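PDB 3IHV: SusD homolog from Bacteroides thetaiotaomicron VPI-5482, which probably binds glycans at the outer membrane and hands them on for uptake into the cell. Local coordinates for residues A[127-132]-A[203-208]; A[208-213]-A[218-223]. One frame throughout, in Å; residues are numbered along the deposited sequence.

Overall arrangement
Helix 195-210 takes part in both contacts. In interaction 1 its residues 203-208 meet helix 107-135, and in interaction 2 its C-terminal end meets the start of helix 219-232, the next helix in the chain. The two share Thr-208, and their centres lie about 10 Å apart, on the same side of the chain's centre. Interaction 1 lies nearer the middle of the chain, its centre about 12 Å from the chain's centre, against about 19 Å for interaction 2. They also touch directly: Tyr-206 O packs 3.4 Å from Lys-219 CB. Tyr-163 of helix 159-176 adjoins both contacts. A bound 1,2-ethanediol, held by Lys-219 and Glu-167, belongs to interaction 2.

Interaction 1: residues A[127-132]-A[203-208]; sequences FYFELV and TKVYAT
Phe-129 reaches from helix 107-135 to a three-residue patch of helix 195-210 formed by Lys-204, Val-205 and Thr-208, and each of these meets a different part of its ring. Val-205 supplies the face contact. Its CG2 methyl stands 3.8 Å from the centroid of the Phe-129 ring and only 11° off the ring normal, which defines a CH-pi interaction. The two side chains run past each other in opposite directions, and the small offset from the normal places the methyl over the ring centre, not at its rim. Thr-208 lies at the edge, with OG1 3.5 Å from Phe-129 CZ and CB near the ring plane. The side chain of Lys-204 runs at about a right angle to that of Phe-129 and touches the ring with its aliphatic part, Lys-204 CG lying 4.0 Å from Phe-129 CE2. The lysine chain then bends at chi3 and carries NZ away to a salt bridge with Asp-399.

The reach of the phenylalanine follows from its first torsion: CG is trans to the main-chain nitrogen (chi1 -179°), on a CB that already points to the partner helix. That length matters, because the local helix axes approach no closer than 11.5 Å. No hydrogen bond joins the two segments. The hydroxyl of Thr-208 instead turns back on its own helix, where OG1 donates to Lys-204 O at 2.8 Å. The backbone N of Thr-208 binds the same oxygen from the opposite face of the carbonyl plane, so this acceptor, on a buried residue, is held by two donors.

The local helix axes run in the same direction, 23° apart, in keeping with the helical packing expected of a family grouped with TPR proteins. Tyr-163 of helix 159-176 touches Phe-129, Val-205 and Thr-208, joining a third helix to the contact.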
# COMPACT_ATOMS: atom_id res chain seq x y z
N PHE A 127 8.64 -7.66 4.12
CA PHE A 127 8.84 -8.42 2.87
C PHE A 127 8.12 -9.77 2.94
O PHE A 127 7.39 -10.15 2.01
CB PHE A 127 10.31 -8.66 2.56
CG PHE A 127 11.13 -7.40 2.43
CD1 PHE A 127 10.59 -6.20 1.97
CD2 PHE A 127 12.46 -7.42 2.78
CE1 PHE A 127 11.39 -5.06 1.85
CE2 PHE A 127 13.23 -6.30 2.67
CZ PHE A 127 12.70 -5.13 2.22
N TYR A 128 8.27 -10.47 4.05
CA TYR A 128 7.55 -11.74 4.23
C TYR A 128 6.06 -11.56 4.29
O TYR A 128 5.32 -12.46 3.86
CB TYR A 128 8.02 -12.56 5.42
CG TYR A 128 9.24 -13.39 5.13
CD1 TYR A 128 9.17 -14.51 4.34
CD2 TYR A 128 10.48 -13.03 5.64
CE1 TYR A 128 10.29 -15.26 4.06
CE2 TYR A 128 11.60 -13.78 5.37
CZ TYR A 128 11.49 -14.88 4.60
OH TYR A 128 12.63 -15.61 4.34
N PHE A 129 5.59 -10.43 4.83
CA PHE A 129 4.15 -10.18 4.87
C PHE A 129 3.61 -10.09 3.46
O PHE A 129 2.58 -10.66 3.17
CB PHE A 129 3.86 -8.89 5.66
CG PHE A 129 2.38 -8.55 5.78
CD1 PHE A 129 1.45 -9.52 6.11
CD2 PHE A 129 1.94 -7.27 5.64
CE1 PHE A 129 0.12 -9.25 6.23
CE2 PHE A 129 0.57 -6.98 5.79
CZ PHE A 129 -0.32 -7.98 6.11
N GLU A 130 4.28 -9.29 2.61
CA GLU A 130 3.86 -9.19 1.22
C GLU A 130 3.87 -10.57 0.55
O GLU A 130 2.92 -10.91 -0.17
CB GLU A 130 4.72 -8.22 0.39
CG GLU A 130 4.60 -6.77 0.79
CD GLU A 130 3.32 -6.07 0.28
OE1 GLU A 130 2.30 -6.75 0.07
OE2 GLU A 130 3.35 -4.82 0.10
N LEU A 131 4.92 -11.34 0.78
CA LEU A 131 5.01 -12.67 0.17
C LEU A 131 3.87 -13.55 0.62
O LEU A 131 3.16 -14.16 -0.19
CB LEU A 131 6.33 -13.39 0.49
CG LEU A 131 7.58 -13.00 -0.28
CD1 LEU A 131 8.84 -13.63 0.34
CD2 LEU A 131 7.40 -13.41 -1.77
N VAL A 132 3.67 -13.63 1.92
CA VAL A 132 2.66 -14.53 2.39
C VAL A 132 1.22 -14.12 2.01
O VAL A 132 0.40 -14.98 1.66
CB VAL A 132 2.76 -14.80 3.93
CG1 VAL A 132 2.20 -13.61 4.78
CG2 VAL A 132 2.06 -16.10 4.29
N THR A 203 -0.06 -4.85 13.84
CA THR A 203 -1.52 -4.84 13.93
C THR A 203 -2.12 -5.36 12.62
O THR A 203 -3.01 -6.20 12.63
CB THR A 203 -2.04 -3.41 14.20
OG1 THR A 203 -1.48 -2.92 15.41
CG2 THR A 203 -3.57 -3.32 14.24
N LYS A 204 -1.64 -4.84 11.50
CA LYS A 204 -2.16 -5.27 10.18
C LYS A 204 -1.86 -6.74 9.89
O LYS A 204 -2.67 -7.44 9.31
CB LYS A 204 -1.70 -4.36 9.06
CG LYS A 204 -2.23 -4.74 7.66
CD LYS A 204 -1.88 -3.71 6.60
CE LYS A 204 -2.82 -2.53 6.68
NZ LYS A 204 -2.69 -1.61 5.53
N VAL A 205 -0.68 -7.19 10.28
CA VAL A 205 -0.29 -8.60 10.15
C VAL A 205 -1.21 -9.47 10.94
O VAL A 205 -1.73 -10.46 10.41
CB VAL A 205 1.19 -8.78 10.60
CG1 VAL A 205 1.56 -10.27 10.86
CG2 VAL A 205 2.14 -8.08 9.61
N TYR A 206 -1.46 -9.13 12.21
CA TYR A 206 -2.38 -9.93 12.99
C TYR A 206 -3.79 -9.92 12.43
O TYR A 206 -4.44 -10.97 12.42
CB TYR A 206 -2.45 -9.46 14.44
CG TYR A 206 -1.25 -9.78 15.32
CD1 TYR A 206 -0.74 -11.08 15.39
CD2 TYR A 206 -0.77 -8.86 16.21
CE1 TYR A 206 0.35 -11.39 16.22
CE2 TYR A 206 0.28 -9.16 17.08
CZ TYR A 206 0.81 -10.43 17.11
OH TYR A 206 1.86 -10.73 17.96
N ALA A 207 -4.27 -8.76 11.99
CA ALA A 207 -5.63 -8.69 11.42
C ALA A 207 -5.76 -9.60 10.18
O ALA A 207 -6.77 -10.28 10.00
CB ALA A 207 -5.98 -7.22 11.05
N THR A 208 -4.72 -9.63 9.35
CA THR A 208 -4.74 -10.42 8.10
C THR A 208 -4.68 -11.92 8.46
O THR A 208 -5.42 -12.74 7.90
CB THR A 208 -3.63 -9.99 7.14
OG1 THR A 208 -3.66 -8.55 6.92
CG2 THR A 208 -3.73 -10.77 5.79

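Interaction 2: residues A[208-213]-A[218-223]; sequences TWAGYP and SKWEAA. With EDO (1,2-ethanediol), chain H.
Lys-219 NZ, which lies over the indole of Trp-209, donates a 2.8 Å hydrogen bond to O2 of a 1,2-ethanediol molecule, probably from the crystallisation liquor. The same ammonium stands 4.5 Å from the centroid of the six-membered ring of Trp-209, 24° off its normal, a cation-pi geometry. The rest of the chain lies along that face: Lys-219 CG is 3.8 Å from Trp-209 CG, and Lys-219 CE sits 3.7 Å from the centroid of the Trp-209 six-membered ring as a CH-pi contact. A bend at chi2 (-51°) is followed by an extended course from CG to NZ, which carries the lysine across the indole.

A second CH-pi contact runs the other way across the turn. Ala-210 CB stands 3.4 Å from the centroid of the five-membered ring of Trp-220, 8° off the normal, so the methyl is pressed almost squarely onto the indole face. Replacing Trp-209 with a serine would probably leave the aliphatic chain of Lys-219 without the surface it rests on, its ammonium without the aromatic partner, and Tyr-163 without its stacking mate.

The backbones come close as well, with 5.0 Å between Ala-210 CA and Lys-219 CA. This is the junction of a helical hairpin, in which helix 195-210 ends and helix 219-232 begins after a short loop. Helix 159-176 adds Tyr-163, stacked on Trp-209, and Glu-167, which also hydrogen-bonds the ethanediol, while helix 397-412 meets Trp-220 through Glu-406 and Glu-410.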
# COMPACT_ATOMS: atom_id res chain seq x y z
N THR A 208 -4.72 -9.63 9.35
CA THR A 208 -4.74 -10.42 8.10
C THR A 208 -4.68 -11.92 8.46
O THR A 208 -5.42 -12.74 7.90
CB THR A 208 -3.63 -9.99 7.14
OG1 THR A 208 -3.66 -8.55 6.92
CG2 THR A 208 -3.73 -10.77 5.79
N TRP A 209 -3.82 -12.27 9.41
CA TRP A 209 -3.67 -13.63 9.92
C TRP A 209 -4.99 -14.16 10.44
O TRP A 209 -5.30 -15.37 10.28
CB TRP A 209 -2.61 -13.60 11.02
CG TRP A 209 -2.03 -14.86 11.49
CD1 TRP A 209 -2.48 -16.15 11.32
CD2 TRP A 209 -0.91 -14.94 12.36
NE1 TRP A 209 -1.63 -17.04 11.96
CE2 TRP A 209 -0.68 -16.31 12.62
CE3 TRP A 209 -0.06 -13.98 12.92
CZ2 TRP A 209 0.38 -16.74 13.43
CZ3 TRP A 209 1.00 -14.43 13.72
CH2 TRP A 209 1.20 -15.78 13.96
N ALA A 210 -5.80 -13.28 11.05
CA ALA A 210 -7.13 -13.62 11.54
C ALA A 210 -8.15 -13.82 10.42
O ALA A 210 -9.16 -14.49 10.62
CB ALA A 210 -7.64 -12.53 12.49
N GLY A 211 -7.90 -13.22 9.27
CA GLY A 211 -8.79 -13.33 8.12
C GLY A 211 -8.39 -14.44 7.19
O GLY A 211 -7.59 -15.33 7.51
N TYR A 212 -8.97 -14.39 6.01
CA TYR A 212 -8.70 -15.40 5.00
C TYR A 212 -7.33 -15.18 4.42
O TYR A 212 -6.93 -14.03 4.25
CB TYR A 212 -9.75 -15.30 3.91
CG TYR A 212 -11.08 -15.82 4.37
CD1 TYR A 212 -12.00 -14.98 4.98
CD2 TYR A 212 -11.38 -17.17 4.26
CE1 TYR A 212 -13.22 -15.45 5.40
CE2 TYR A 212 -12.60 -17.66 4.71
CZ TYR A 212 -13.50 -16.80 5.27
OH TYR A 212 -14.71 -17.30 5.68
N PRO A 213 -6.61 -16.26 4.07
CA PRO A 213 -7.00 -17.67 4.17
C PRO A 213 -6.68 -18.43 5.45
O PRO A 213 -7.24 -19.53 5.65
CB PRO A 213 -6.20 -18.30 3.01
CG PRO A 213 -4.93 -17.54 3.00
CD PRO A 213 -5.35 -16.11 3.33
N SER A 218 -7.96 -16.14 16.80
CA SER A 218 -7.31 -15.66 18.02
C SER A 218 -6.49 -14.41 17.77
O SER A 218 -6.19 -13.65 18.71
CB SER A 218 -6.39 -16.75 18.64
OG SER A 218 -5.21 -16.98 17.88
N LYS A 219 -6.14 -14.16 16.51
CA LYS A 219 -5.30 -13.00 16.20
C LYS A 219 -6.03 -11.66 16.20
O LYS A 219 -5.38 -10.61 16.15
CB LYS A 219 -4.52 -13.25 14.91
CG LYS A 219 -3.61 -14.50 14.94
CD LYS A 219 -2.69 -14.58 16.14
CE LYS A 219 -1.90 -15.92 16.18
NZ LYS A 219 -1.11 -16.21 17.39
N TRP A 220 -7.37 -11.67 16.22
CA TRP A 220 -8.08 -10.40 16.32
C TRP A 220 -7.74 -9.72 17.64
O TRP A 220 -7.48 -8.50 17.70
CB TRP A 220 -9.58 -10.60 16.21
CG TRP A 220 -10.11 -10.99 14.83
CD1 TRP A 220 -10.76 -12.14 14.51
CD2 TRP A 220 -10.07 -10.21 13.65
NE1 TRP A 220 -11.12 -12.12 13.21
CE2 TRP A 220 -10.70 -10.95 12.65
CE3 TRP A 220 -9.56 -8.97 13.33
CZ2 TRP A 220 -10.85 -10.49 11.36
CZ3 TRP A 220 -9.68 -8.51 12.02
CH2 TRP A 220 -10.32 -9.27 11.06
N GLU A 221 -7.75 -10.50 18.70
CA GLU A 221 -7.36 -9.99 20.00
C GLU A 221 -5.92 -9.47 19.96
O GLU A 221 -5.64 -8.43 20.52
CB GLU A 221 -7.50 -11.10 21.04
CG GLU A 221 -6.94 -10.72 22.40
CD GLU A 221 -7.13 -11.79 23.43
OE1 GLU A 221 -7.71 -12.86 23.11
OE2 GLU A 221 -6.70 -11.54 24.56
N ALA A 222 -5.02 -10.18 19.26
CA ALA A 222 -3.62 -9.74 19.18
C ALA A 222 -3.54 -8.42 18.42
O ALA A 222 -2.79 -7.50 18.81
CB ALA A 222 -2.74 -10.82 18.52
N ALA A 223 -4.29 -8.30 17.33
CA ALA A 223 -4.30 -7.05 16.55
C ALA A 223 -4.78 -5.89 17.45
O ALA A 223 -4.19 -4.80 17.48
CB ALA A 223 -5.24 -7.21 15.33
C1 EDO H . 0.27 -13.42 20.79
O1 EDO H . -0.05 -14.71 21.33
C2 EDO H . -0.35 -13.38 19.42
O2 EDO H . 0.41 -14.24 18.59